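DNA polymerase (PDB 5MDN) probably catalyses template-directed DNA synthesis, adding deoxyribonucleotides from their triphosphates to a DNA strand and releasing diphosphate. Local coordinates at residues Glu171-Arg176 / Glu204-Arg209; Leu189-Ser194 / Val216-Glu221; Tyr413-Val418 / Leu608-Arg613; Ser563-Lys568 / Val596-Ala601. All coordinates share one frame; numbering follows the deposited sequence.

Interaction 1. Residues Glu171-Arg176 / Glu204-Arg209; sequences EVYNER and EGRDDR
Within the RNase H-like exonuclease domain of this family B polymerase, Y173, just past the end of strand 165-172, holds R206 of the loop that leads into helix 209-222 against one face of its ring. The same strand carries D169, seen to bind magnesium, though not in this model. The arginine bends at chi2 and again at chi3 (-68° and -87°), which turns its chain back toward the phenol. Its CD then sits above the ring in a CH-pi contact, 4.3 Å from the Y173 centroid, while Y173 CE2 lies 3.3 Å from R206 CZ, over the centre of the guanidinium. The two planes remain tilted, 37° apart. Y173 OH and R206 NH1 also lie close, but the angle does not suit a hydrogen bond; the pair meets chiefly through the ring face. Tyrosine suits the place by being flat enough to carry an arginine and polar at its far end, where N321 and E175 both offer the hydroxyl an acceptor. Replacing Y173 with an alanine would remove the ring beneath R206 and is likely to leave that guanidinium free to swing toward solvent. E175 adds a distant opposite charge: its carboxylate stands almost perpendicular to the guanidinium, with E175 OE1 4.1 Å from R206 NH2.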
loop_
_atom_site.group_PDB
_atom_site.type_symbol
_atom_site.label_atom_id
_atom_site.label_comp_id
_atom_site.label_asym_id
_atom_site.label_seq_id
_atom_site.Cartn_x
_atom_site.Cartn_y
_atom_site.Cartn_z
ATOM N N GLU A 171 -8.324 -11.306 -18.536
ATOM C CA GLU A 171 -7.930 -10.507 -19.687
ATOM C C GLU A 171 -9.171 -10.131 -20.484
ATOM O O GLU A 171 -10.054 -10.964 -20.705
ATOM C CB GLU A 171 -6.927 -11.250 -20.578
ATOM C CG GLU A 171 -5.543 -11.404 -19.957
ATOM C CD GLU A 171 -4.883 -10.074 -19.623
ATOM O OE1 GLU A 171 -5.218 -9.054 -20.261
ATOM O OE2 GLU A 171 -4.029 -10.050 -18.711
ATOM N N VAL A 172 -9.230 -8.872 -20.906
ATOM C CA VAL A 172 -10.416 -8.283 -21.516
ATOM C C VAL A 172 -10.062 -7.875 -22.939
ATOM O O VAL A 172 -8.971 -7.350 -23.180
ATOM C CB VAL A 172 -10.930 -7.083 -20.694
ATOM C CG1 VAL A 172 -12.010 -6.340 -21.448
ATOM C CG2 VAL A 172 -11.437 -7.545 -19.336
ATOM N N TYR A 173 -11.001 -8.088 -23.867
ATOM C CA TYR A 173 -10.829 -7.891 -25.306
ATOM C C TYR A 173 -10.027 -6.642 -25.665
ATOM O O TYR A 173 -8.918 -6.758 -26.195
ATOM C CB TYR A 173 -12.208 -7.839 -25.967
ATOM C CG TYR A 173 -12.185 -7.961 -27.468
ATOM C CD1 TYR A 173 -11.659 -9.089 -28.080
ATOM C CD2 TYR A 173 -12.707 -6.960 -28.274
ATOM C CE1 TYR A 173 -11.639 -9.214 -29.452
ATOM C CE2 TYR A 173 -12.696 -7.078 -29.648
ATOM C CZ TYR A 173 -12.157 -8.203 -30.233
ATOM O OH TYR A 173 -12.145 -8.319 -31.604
ATOM N N ASN A 174 -10.586 -5.454 -25.422
ATOM C CA ASN A 174 -9.872 -4.173 -25.508
ATOM C C ASN A 174 -9.395 -3.817 -26.924
ATOM O O ASN A 174 -8.435 -3.059 -27.085
ATOM C CB ASN A 174 -8.714 -4.128 -24.486
ATOM C CG ASN A 174 -7.339 -4.450 -25.083
ATOM O OD1 ASN A 174 -6.404 -3.660 -24.953
ATOM N ND2 ASN A 174 -7.213 -5.601 -25.732
ATOM N N GLU A 175 -10.082 -4.303 -27.967
ATOM C CA GLU A 175 -9.692 -3.959 -29.337
ATOM C C GLU A 175 -9.548 -2.453 -29.512
ATOM O O GLU A 175 -8.601 -1.977 -30.150
ATOM C CB GLU A 175 -10.709 -4.500 -30.343
ATOM C CG GLU A 175 -10.343 -4.225 -31.800
ATOM C CD GLU A 175 -11.458 -4.585 -32.769
ATOM O OE1 GLU A 175 -12.279 -5.464 -32.433
ATOM O OE2 GLU A 175 -11.512 -3.990 -33.867
ATOM N N ARG A 176 -10.486 -1.689 -28.959
ATOM C CA ARG A 176 -10.369 -0.238 -28.863
ATOM C C ARG A 176 -9.796 0.131 -27.496
ATOM O O ARG A 176 -10.504 0.084 -26.484
ATOM C CB ARG A 176 -11.732 0.411 -29.093
ATOM C CG ARG A 176 -12.884 -0.295 -28.381
ATOM C CD ARG A 176 -14.228 0.067 -28.987
ATOM N NE ARG A 176 -15.247 0.250 -27.959
ATOM C CZ ARG A 176 -16.040 -0.715 -27.508
ATOM N NH1 ARG A 176 -15.936 -1.945 -27.993
ATOM N NH2 ARG A 176 -16.934 -0.451 -26.567
ATOM N N GLU A 204 -16.924 -17.891 -25.648
ATOM C CA GLU A 204 -17.214 -18.170 -27.047
ATOM C C GLU A 204 -17.179 -16.863 -27.819
ATOM O O GLU A 204 -17.894 -15.917 -27.468
ATOM C CB GLU A 204 -18.583 -18.820 -27.238
ATOM C CG GLU A 204 -18.754 -20.129 -26.542
ATOM C CD GLU A 204 -19.893 -20.960 -27.099
ATOM O OE1 GLU A 204 -20.317 -20.735 -28.258
ATOM O OE2 GLU A 204 -20.356 -21.853 -26.363
ATOM N N GLY A 205 -16.350 -16.824 -28.865
ATOM C CA GLY A 205 -16.133 -15.667 -29.718
ATOM C C GLY A 205 -17.067 -14.493 -29.516
ATOM O O GLY A 205 -18.123 -14.410 -30.150
ATOM N N ARG A 206 -16.694 -13.609 -28.583
ATOM C CA ARG A 206 -17.352 -12.359 -28.168
ATOM C C ARG A 206 -18.542 -12.552 -27.232
ATOM O O ARG A 206 -19.285 -11.586 -27.012
ATOM C CB ARG A 206 -17.817 -11.505 -29.354
ATOM C CG ARG A 206 -16.745 -11.286 -30.398
ATOM C CD ARG A 206 -15.635 -10.416 -29.856
ATOM N NE ARG A 206 -15.950 -9.006 -30.049
ATOM C CZ ARG A 206 -15.470 -8.279 -31.051
ATOM N NH1 ARG A 206 -14.645 -8.835 -31.928
ATOM N NH2 ARG A 206 -15.807 -7.002 -31.171
ATOM N N ASP A 207 -18.761 -13.743 -26.676
ATOM C CA ASP A 207 -19.834 -13.965 -25.711
ATOM C C ASP A 207 -19.232 -14.583 -24.457
ATOM O O ASP A 207 -18.633 -15.662 -24.523
ATOM C CB ASP A 207 -20.936 -14.864 -26.275
ATOM C CG ASP A 207 -22.058 -15.103 -25.275
ATOM O OD1 ASP A 207 -22.825 -14.151 -25.006
ATOM O OD2 ASP A 207 -22.177 -16.238 -24.762
ATOM N N ASP A 208 -19.428 -13.928 -23.315
ATOM C CA ASP A 208 -18.697 -14.241 -22.096
ATOM C C ASP A 208 -19.644 -14.584 -20.951
ATOM O O ASP A 208 -19.401 -14.235 -19.792
ATOM C CB ASP A 208 -17.776 -13.090 -21.708
ATOM C CG ASP A 208 -18.483 -11.758 -21.696
ATOM O OD1 ASP A 208 -19.356 -11.542 -22.565
ATOM O OD2 ASP A 208 -18.159 -10.922 -20.825
ATOM N N ARG A 209 -20.750 -15.261 -21.265
ATOM C CA ARG A 209 -21.631 -15.756 -20.211
ATOM C C ARG A 209 -21.045 -16.985 -19.530
ATOM O O ARG A 209 -21.150 -17.128 -18.307
ATOM C CB ARG A 209 -23.008 -16.094 -20.779
ATOM C CG ARG A 209 -23.781 -14.928 -21.364
ATOM C CD ARG A 209 -25.105 -15.409 -21.942
ATOM N NE ARG A 209 -26.032 -14.321 -22.240
ATOM C CZ ARG A 209 -26.953 -13.872 -21.394
ATOM N NH1 ARG A 209 -27.076 -14.420 -20.191
ATOM N NH2 ARG A 209 -27.758 -12.880 -21.752
#

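Interaction 2. Residues Leu189-Ser194 / Val216-Glu221; sequences LAVKTS and VDFVKE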
loop_
_atom_site.group_PDB
_atom_site.type_symbol
_atom_site.label_atom_id
_atom_site.label_comp_id
_atom_site.label_asym_id
_atom_site.label_seq_id
_atom_site.Cartn_x
_atom_site.Cartn_y
_atom_site.Cartn_z
ATOM N N LEU A 189 -10.371 -15.949 -18.102
ATOM C CA LEU A 189 -10.293 -15.783 -16.653
ATOM C C LEU A 189 -9.721 -17.068 -16.072
ATOM O O LEU A 189 -10.376 -18.113 -16.122
ATOM C CB LEU A 189 -11.666 -15.471 -16.058
ATOM C CG LEU A 189 -11.756 -15.003 -14.602
ATOM C CD1 LEU A 189 -13.006 -14.159 -14.400
ATOM C CD2 LEU A 189 -11.753 -16.175 -13.633
ATOM N N ALA A 190 -8.513 -16.991 -15.523
ATOM C CA ALA A 190 -7.888 -18.130 -14.871
ATOM C C ALA A 190 -8.034 -18.032 -13.360
ATOM O O ALA A 190 -8.128 -16.941 -12.793
ATOM C CB ALA A 190 -6.408 -18.234 -15.234
ATOM N N VAL A 191 -8.051 -19.194 -12.711
ATOM C CA VAL A 191 -8.057 -19.292 -11.259
ATOM C C VAL A 191 -7.021 -20.325 -10.842
ATOM O O VAL A 191 -6.811 -21.326 -11.537
ATOM C CB VAL A 191 -9.452 -19.661 -10.705
ATOM C CG1 VAL A 191 -10.474 -18.590 -11.059
ATOM C CG2 VAL A 191 -9.903 -21.020 -11.233
ATOM N N LYS A 192 -6.353 -20.068 -9.720
ATOM C CA LYS A 192 -5.421 -21.014 -9.128
ATOM C C LYS A 192 -5.638 -21.015 -7.623
ATOM O O LYS A 192 -5.956 -19.982 -7.030
ATOM C CB LYS A 192 -3.964 -20.670 -9.472
ATOM C CG LYS A 192 -2.964 -21.757 -9.101
ATOM C CD LYS A 192 -1.566 -21.434 -9.606
ATOM C CE LYS A 192 -0.532 -22.380 -9.011
ATOM N NZ LYS A 192 -0.650 -23.760 -9.555
ATOM N N THR A 193 -5.459 -22.182 -7.010
ATOM C CA THR A 193 -5.917 -22.421 -5.651
ATOM C C THR A 193 -4.786 -22.996 -4.812
ATOM O O THR A 193 -3.829 -23.576 -5.328
ATOM C CB THR A 193 -7.114 -23.386 -5.607
ATOM O OG1 THR A 193 -6.657 -24.729 -5.814
ATOM C CG2 THR A 193 -8.133 -23.039 -6.680
ATOM N N SER A 194 -4.914 -22.820 -3.496
ATOM C CA SER A 194 -3.916 -23.360 -2.581
ATOM C C SER A 194 -3.953 -24.883 -2.540
ATOM O O SER A 194 -2.942 -25.513 -2.210
ATOM C CB SER A 194 -4.126 -22.784 -1.181
ATOM O OG SER A 194 -5.469 -22.940 -0.761
ATOM N N VAL A 216 -18.042 -17.668 -10.957
ATOM C CA VAL A 216 -18.912 -17.635 -9.782
ATOM C C VAL A 216 -19.096 -19.038 -9.215
ATOM O O VAL A 216 -19.007 -19.253 -8.001
ATOM C CB VAL A 216 -20.262 -16.982 -10.131
ATOM C CG1 VAL A 216 -21.216 -17.090 -8.959
ATOM C CG2 VAL A 216 -20.061 -15.527 -10.520
ATOM N N ASP A 217 -19.357 -20.016 -10.088
ATOM C CA ASP A 217 -19.556 -21.386 -9.621
ATOM C C ASP A 217 -18.297 -21.943 -8.966
ATOM O O ASP A 217 -18.383 -22.687 -7.983
ATOM C CB ASP A 217 -20.001 -22.279 -10.780
ATOM C CG ASP A 217 -21.459 -22.081 -11.142
ATOM O OD1 ASP A 217 -22.266 -21.834 -10.220
ATOM O OD2 ASP A 217 -21.800 -22.179 -12.340
ATOM N N PHE A 218 -17.120 -21.598 -9.496
ATOM C CA PHE A 218 -15.881 -22.105 -8.912
ATOM C C PHE A 218 -15.644 -21.522 -7.521
ATOM O O PHE A 218 -15.237 -22.245 -6.604
ATOM C CB PHE A 218 -14.696 -21.804 -9.829
ATOM C CG PHE A 218 -13.436 -22.531 -9.441
ATOM C CD1 PHE A 218 -13.166 -23.792 -9.948
ATOM C CD2 PHE A 218 -12.526 -21.960 -8.566
ATOM C CE1 PHE A 218 -12.014 -24.468 -9.594
ATOM C CE2 PHE A 218 -11.372 -22.631 -8.208
ATOM C CZ PHE A 218 -11.115 -23.886 -8.722
ATOM N N VAL A 219 -15.871 -20.216 -7.352
ATOM C CA VAL A 219 -15.697 -19.595 -6.042
ATOM C C VAL A 219 -16.637 -20.228 -5.024
ATOM O O VAL A 219 -16.240 -20.528 -3.891
ATOM C CB VAL A 219 -15.906 -18.071 -6.140
ATOM C CG1 VAL A 219 -15.903 -17.439 -4.754
ATOM C CG2 VAL A 219 -14.832 -17.444 -7.016
ATOM N N LYS A 220 -17.893 -20.452 -5.413
ATOM C CA LYS A 220 -18.835 -21.117 -4.521
ATOM C C LYS A 220 -18.444 -22.572 -4.290
ATOM O O LYS A 220 -18.657 -23.109 -3.195
ATOM C CB LYS A 220 -20.250 -21.028 -5.096
ATOM C CG LYS A 220 -20.787 -19.611 -5.230
ATOM C CD LYS A 220 -22.256 -19.622 -5.623
ATOM C CE LYS A 220 -22.457 -20.274 -6.979
ATOM N NZ LYS A 220 -23.868 -20.166 -7.443
ATOM N N GLU A 221 -17.870 -23.217 -5.305
ATOM C CA GLU A 221 -17.488 -24.621 -5.194
ATOM C C GLU A 221 -16.290 -24.777 -4.262
ATOM O O GLU A 221 -16.293 -25.625 -3.362
ATOM C CB GLU A 221 -17.163 -25.168 -6.591
ATOM C CG GLU A 221 -16.951 -26.670 -6.706
ATOM C CD GLU A 221 -18.224 -27.438 -6.403
ATOM O OE1 GLU A 221 -19.315 -26.885 -6.666
ATOM O OE2 GLU A 221 -18.139 -28.585 -5.912
#
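F218, on helix 209-222, meets V191 and T193 of strand 186-193 with two different parts of its ring. The tight part is wholly apolar. V191 CG2 stands over one face, displaced toward the rim, 3.9 Å from the ring centroid in a CH-pi contact; T193 CG2 instead arrives at the edge, near the ring plane, 3.6 Å from F218 CE2. Residues two apart on a strand point the same way, which lets one phenylalanine touch both. A first torsion of -168° swings the F218 ring away from the backbone N and out from the helix toward the sheet. The beta-branched neighbours suit an extended strand and offer compact methyls. T193 also has a polar branch, OG1, which takes hydrogen bonds from the backbone N of R197 and of G196, leaving the methyl for the ring. The helix face turned from the strand is looser: exposed K220 reaches D217 by a long salt bridge, 3.6 Å from K220 NZ to D217 OD1, and D217 pairs also with R213. A helix laid on a sheet of three antiparallel strands, and leading from the third to a fourth parallel to the first, is typical of the RNase H-like fold of exonuclease domains.

Interaction 3. Residues Tyr413-Val418 / Leu608-Arg613; sequences YSDVLV and LLRDGR
D415 turns CG to the side of its backbone N, anti to the carbonyl carbon (chi1 -67°), and R610 folds at chi2 (-73°) before running straight through chi3, which brings a carboxylate and a guanidinium together between two separate chain corners. R610 NH2 donates to D415 OD1 at 2.8 Å, with an N-H...O angle of 146°, as part of a salt bridge. The nitrogen approaches from above the carboxylate plane, and R610 NH1 stays farther from the same oxygen, at 3.4 Å, so one arm of the guanidinium does the work. This is a surface link in the palm of the family B polymerase, joining the corner before strand 416-420 to the hairpin of strands 605-609 and 614-617. The hairpin closes through a type I turn from L609 to G612, in which G612 N donates to L609 O at 2.9 Å; G612 has a positive phi at which a side chain would jam against the preceding carbonyl. Replacing D415 with an alanine would remove the carboxylate and is likely to leave R610 NH2 without its salt-bridge mate and that guanidinium freer to turn. Beyond the arginine, D611 braces the turn: D611 OD1 accepts from R613 N in an Asx turn, while D611 OD2 salt-bridges R613 NE at 2.6 Å.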
loop_
_atom_site.group_PDB
_atom_site.type_symbol
_atom_site.label_atom_id
_atom_site.label_comp_id
_atom_site.label_asym_id
_atom_site.label_seq_id
_atom_site.Cartn_x
_atom_site.Cartn_y
_atom_site.Cartn_z
ATOM N N TYR A 413 30.058 4.147 -7.364
ATOM C CA TYR A 413 30.674 3.629 -6.150
ATOM C C TYR A 413 30.515 2.116 -6.117
ATOM O O TYR A 413 29.437 1.595 -6.412
ATOM C CB TYR A 413 30.047 4.242 -4.889
ATOM C CG TYR A 413 30.091 5.753 -4.840
ATOM C CD1 TYR A 413 29.077 6.512 -5.407
ATOM C CD2 TYR A 413 31.142 6.418 -4.223
ATOM C CE1 TYR A 413 29.108 7.892 -5.364
ATOM C CE2 TYR A 413 31.183 7.798 -4.176
ATOM C CZ TYR A 413 30.163 8.529 -4.748
ATOM O OH TYR A 413 30.199 9.903 -4.700
ATOM N N SER A 414 31.587 1.418 -5.752
ATOM C CA SER A 414 31.608 -0.039 -5.720
ATOM C C SER A 414 31.652 -0.541 -4.282
ATOM O O SER A 414 32.291 0.072 -3.421
ATOM C CB SER A 414 32.809 -0.586 -6.498
ATOM O OG SER A 414 32.745 -0.210 -7.862
ATOM N N ASP A 415 30.968 -1.663 -4.034
ATOM C CA ASP A 415 30.902 -2.298 -2.721
ATOM C C ASP A 415 30.361 -1.344 -1.662
ATOM O O ASP A 415 31.132 -0.733 -0.918
ATOM C CB ASP A 415 32.280 -2.822 -2.303
ATOM C CG ASP A 415 32.760 -3.967 -3.174
ATOM O OD1 ASP A 415 31.913 -4.767 -3.626
ATOM O OD2 ASP A 415 33.984 -4.069 -3.401
ATOM N N VAL A 416 29.039 -1.224 -1.570
ATOM C CA VAL A 416 28.393 -0.259 -0.689
ATOM C C VAL A 416 27.387 -0.989 0.187
ATOM O O VAL A 416 26.589 -1.791 -0.313
ATOM C CB VAL A 416 27.699 0.863 -1.488
ATOM C CG1 VAL A 416 26.940 1.796 -0.557
ATOM C CG2 VAL A 416 28.715 1.634 -2.317
ATOM N N LEU A 417 27.426 -0.713 1.489
ATOM C CA LEU A 417 26.445 -1.216 2.440
ATOM C C LEU A 417 25.507 -0.091 2.853
ATOM O O LEU A 417 25.948 1.030 3.133
ATOM C CB LEU A 417 27.125 -1.804 3.683
ATOM C CG LEU A 417 28.071 -2.989 3.488
ATOM C CD1 LEU A 417 28.549 -3.509 4.836
ATOM C CD2 LEU A 417 27.386 -4.091 2.701
ATOM N N VAL A 418 24.212 -0.394 2.890
ATOM C CA VAL A 418 23.194 0.535 3.365
ATOM C C VAL A 418 22.781 0.110 4.768
ATOM O O VAL A 418 22.292 -1.009 4.970
ATOM C CB VAL A 418 21.985 0.577 2.419
ATOM C CG1 VAL A 418 20.922 1.520 2.964
ATOM C CG2 VAL A 418 22.422 1.004 1.028
ATOM N N LEU A 608 23.182 -2.380 -7.664
ATOM C CA LEU A 608 23.322 -3.750 -8.148
ATOM C C LEU A 608 23.556 -4.659 -6.948
ATOM O O LEU A 608 24.592 -4.563 -6.283
ATOM C CB LEU A 608 24.465 -3.854 -9.155
ATOM C CG LEU A 608 24.840 -5.248 -9.663
ATOM C CD1 LEU A 608 23.667 -5.903 -10.371
ATOM C CD2 LEU A 608 26.048 -5.168 -10.584
ATOM N N LEU A 609 22.595 -5.536 -6.676
ATOM C CA LEU A 609 22.705 -6.466 -5.564
ATOM C C LEU A 609 23.608 -7.641 -5.934
ATOM O O LEU A 609 23.886 -7.902 -7.108
ATOM C CB LEU A 609 21.325 -6.974 -5.146
ATOM C CG LEU A 609 20.339 -5.928 -4.619
ATOM C CD1 LEU A 609 18.933 -6.502 -4.557
ATOM C CD2 LEU A 609 20.777 -5.431 -3.251
ATOM N N ARG A 610 24.073 -8.348 -4.901
ATOM C CA ARG A 610 24.992 -9.462 -5.113
ATOM C C ARG A 610 24.368 -10.564 -5.962
ATOM O O ARG A 610 25.078 -11.239 -6.717
ATOM C CB ARG A 610 25.450 -10.027 -3.768
ATOM C CG ARG A 610 26.207 -9.038 -2.897
ATOM C CD ARG A 610 27.604 -8.773 -3.435
ATOM N NE ARG A 610 28.327 -7.794 -2.627
ATOM C CZ ARG A 610 29.496 -7.260 -2.966
ATOM N NH1 ARG A 610 30.085 -7.611 -4.102
ATOM N NH2 ARG A 610 30.081 -6.378 -2.166
ATOM N N ASP A 611 23.055 -10.764 -5.857
ATOM C CA ASP A 611 22.376 -11.776 -6.655
ATOM C C ASP A 611 22.104 -11.329 -8.087
ATOM O O ASP A 611 21.561 -12.116 -8.871
ATOM C CB ASP A 611 21.062 -12.190 -5.979
ATOM C CG ASP A 611 20.069 -11.048 -5.870
ATOM O OD1 ASP A 611 20.449 -9.887 -6.134
ATOM O OD2 ASP A 611 18.900 -11.314 -5.517
ATOM N N GLY A 612 22.461 -10.097 -8.446
ATOM C CA GLY A 612 22.302 -9.600 -9.795
ATOM C C GLY A 612 21.105 -8.697 -10.013
ATOM O O GLY A 612 21.022 -8.054 -11.067
ATOM N N ARG A 613 20.182 -8.628 -9.058
ATOM C CA ARG A 613 19.015 -7.769 -9.205
ATOM C C ARG A 613 19.400 -6.301 -9.072
ATOM O O ARG A 613 20.113 -5.912 -8.141
ATOM C CB ARG A 613 17.956 -8.121 -8.161
ATOM C CG ARG A 613 17.183 -9.395 -8.441
ATOM C CD ARG A 613 16.159 -9.633 -7.348
ATOM N NE ARG A 613 16.800 -9.795 -6.045
ATOM C CZ ARG A 613 16.230 -9.489 -4.885
ATOM N NH1 ARG A 613 14.997 -9.003 -4.856
ATOM N NH2 ARG A 613 16.893 -9.672 -3.750
#

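Interaction 4. Residues Ser563-Lys568 / Val596-Ala601; sequences SLFVKK and VLFTEA
F565 and F598 account for most of the surface shared by these two strands, and V596 for the rest. The phenylalanines form an offset edge-to-face pair, the edge of F598 directed at the face of F565, with centroids 5.9 Å apart and planes at 60°. The leading atom is F598 CZ, 4.0 Å from F565 CD2; F565 CD2 in turn lies near the plane of the F598 ring. Both side chains place CG beside the backbone N, anti to the carbonyl carbon (chi1 -66° in F565), and from there reach across a gap too wide for the backbones to pair: even F565 and V596, the nearest pair, have their CA atoms 10.0 Å apart. Large flat rings suit such a distance, and being wholly hydrocarbon they leave no polar group to satisfy in a buried place. V596 also points toward the other strand, but V596 CG1 stays 5.0 Å from F565 CD2. Y605 joins the cluster, edge-to-face with F565 and touching F598, and Y558 packs edge-to-face on F565. The contact thus bridges two antiparallel sheets of the palm: F565 lies on strand 563-567, between strands 556-560 and 416-420, whereas F598 lies on strand 595-598, between strands 411-413 and 605-609.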
loop_
_atom_site.group_PDB
_atom_site.type_symbol
_atom_site.label_atom_id
_atom_site.label_comp_id
_atom_site.label_asym_id
_atom_site.label_seq_id
_atom_site.Cartn_x
_atom_site.Cartn_y
_atom_site.Cartn_z
ATOM N N SER A 563 18.752 6.567 6.969
ATOM C CA SER A 563 19.805 5.616 6.625
ATOM C C SER A 563 21.069 6.367 6.229
ATOM O O SER A 563 21.043 7.571 5.959
ATOM C CB SER A 563 19.368 4.679 5.491
ATOM O OG SER A 563 19.116 5.404 4.304
ATOM N N LEU A 564 22.190 5.647 6.231
ATOM C CA LEU A 564 23.415 6.160 5.631
ATOM C C LEU A 564 24.124 5.046 4.872
ATOM O O LEU A 564 24.107 3.886 5.291
ATOM C CB LEU A 564 24.352 6.800 6.677
ATOM C CG LEU A 564 24.726 6.181 8.029
ATOM C CD1 LEU A 564 25.555 4.914 7.898
ATOM C CD2 LEU A 564 25.470 7.211 8.864
ATOM N N PHE A 565 24.728 5.407 3.744
ATOM C CA PHE A 565 25.434 4.464 2.886
ATOM C C PHE A 565 26.922 4.542 3.205
ATOM O O PHE A 565 27.487 5.637 3.269
ATOM C CB PHE A 565 25.202 4.767 1.402
ATOM C CG PHE A 565 23.772 4.582 0.930
ATOM C CD1 PHE A 565 22.693 4.752 1.784
ATOM C CD2 PHE A 565 23.519 4.254 -0.392
ATOM C CE1 PHE A 565 21.395 4.588 1.335
ATOM C CE2 PHE A 565 22.224 4.088 -0.847
ATOM C CZ PHE A 565 21.162 4.255 0.017
ATOM N N VAL A 566 27.555 3.385 3.398
ATOM C CA VAL A 566 28.972 3.323 3.732
ATOM C C VAL A 566 29.654 2.278 2.860
ATOM O O VAL A 566 29.018 1.371 2.318
ATOM C CB VAL A 566 29.218 3.010 5.227
ATOM C CG1 VAL A 566 28.622 4.097 6.109
ATOM C CG2 VAL A 566 28.642 1.648 5.590
ATOM N N LYS A 567 30.970 2.423 2.731
ATOM C CA LYS A 567 31.765 1.471 1.971
ATOM C C LYS A 567 31.942 0.181 2.764
ATOM O O LYS A 567 32.149 0.203 3.981
ATOM C CB LYS A 567 33.127 2.079 1.628
ATOM C CG LYS A 567 33.980 1.226 0.704
ATOM C CD LYS A 567 33.473 1.276 -0.729
ATOM C CE LYS A 567 34.114 2.403 -1.519
ATOM N NZ LYS A 567 35.130 1.877 -2.478
ATOM N N LYS A 568 31.861 -0.949 2.065
ATOM C CA LYS A 568 31.927 -2.253 2.715
ATOM C C LYS A 568 33.341 -2.518 3.221
ATOM O O LYS A 568 34.303 -2.481 2.447
ATOM C CB LYS A 568 31.495 -3.347 1.742
ATOM C CG LYS A 568 31.480 -4.750 2.333
ATOM C CD LYS A 568 31.066 -5.776 1.286
ATOM C CE LYS A 568 31.060 -7.191 1.843
ATOM N NZ LYS A 568 29.893 -7.442 2.733
ATOM N N VAL A 596 26.898 1.059 -7.039
ATOM C CA VAL A 596 25.837 2.046 -6.852
ATOM C C VAL A 596 26.133 3.247 -7.737
ATOM O O VAL A 596 27.291 3.650 -7.890
ATOM C CB VAL A 596 25.707 2.486 -5.374
ATOM C CG1 VAL A 596 24.684 3.605 -5.223
ATOM C CG2 VAL A 596 25.321 1.319 -4.497
ATOM N N LEU A 597 25.083 3.816 -8.323
ATOM C CA LEU A 597 25.192 4.979 -9.196
ATOM C C LEU A 597 24.272 6.080 -8.682
ATOM O O LEU A 597 23.046 5.959 -8.767
ATOM C CB LEU A 597 24.844 4.605 -10.633
ATOM C CG LEU A 597 24.611 5.762 -11.602
ATOM C CD1 LEU A 597 25.878 6.579 -11.804
ATOM C CD2 LEU A 597 24.104 5.211 -12.915
ATOM N N PHE A 598 24.864 7.153 -8.161
ATOM C CA PHE A 598 24.123 8.359 -7.816
ATOM C C PHE A 598 24.130 9.299 -9.014
ATOM O O PHE A 598 25.198 9.727 -9.469
ATOM C CB PHE A 598 24.729 9.048 -6.593
ATOM C CG PHE A 598 24.283 8.469 -5.279
ATOM C CD1 PHE A 598 24.983 7.432 -4.684
ATOM C CD2 PHE A 598 23.167 8.976 -4.631
ATOM C CE1 PHE A 598 24.573 6.906 -3.469
ATOM C CE2 PHE A 598 22.753 8.456 -3.419
ATOM C CZ PHE A 598 23.456 7.419 -2.838
ATOM N N THR A 599 22.943 9.619 -9.527
ATOM C CA THR A 599 22.832 10.523 -10.665
ATOM C C THR A 599 22.771 11.984 -10.239
ATOM O O THR A 599 23.300 12.856 -10.938
ATOM C CB THR A 599 21.595 10.177 -11.500
ATOM O OG1 THR A 599 20.415 10.335 -10.701
ATOM C CG2 THR A 599 21.676 8.742 -12.000
ATOM N N GLU A 600 22.137 12.269 -9.105
ATOM C CA GLU A 600 22.005 13.623 -8.595
ATOM C C GLU A 600 22.401 13.639 -7.126
ATOM O O GLU A 600 22.667 12.598 -6.520
ATOM C CB GLU A 600 20.567 14.133 -8.778
ATOM C CG GLU A 600 20.105 14.103 -10.227
ATOM C CD GLU A 600 18.605 14.285 -10.385
ATOM O OE1 GLU A 600 17.905 14.494 -9.369
ATOM O OE2 GLU A 600 18.131 14.209 -11.541
ATOM N N ALA A 601 22.430 14.837 -6.545
ATOM C CA ALA A 601 22.818 14.996 -5.145
ATOM C C ALA A 601 21.643 14.796 -4.198
ATOM O O ALA A 601 21.472 15.544 -3.233
ATOM C CB ALA A 601 23.450 16.368 -4.943
#

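The four contacts form two pairs in two domains. Interactions 1 and 2 share the exonuclease sheet, through neighbouring strands 165-172 and 186-193; their centres are 20 Å apart and their segments alternate along the chain. The V191 side chain is about 8 Å from that of D169, seen to bind magnesium but not in this model; separately, that of Y173 is about 9 Å from a bound magnesium ion. Interactions 3 and 4, centres 10 Å apart, lie in the palm, with 4 nested in the loop that 3 closes. Their backbones meet directly, Y413 O to V596 N at 2.7 Å and L417 N to V566 O at 2.8 Å. Centres of interactions 1 and 3 are 45 Å apart.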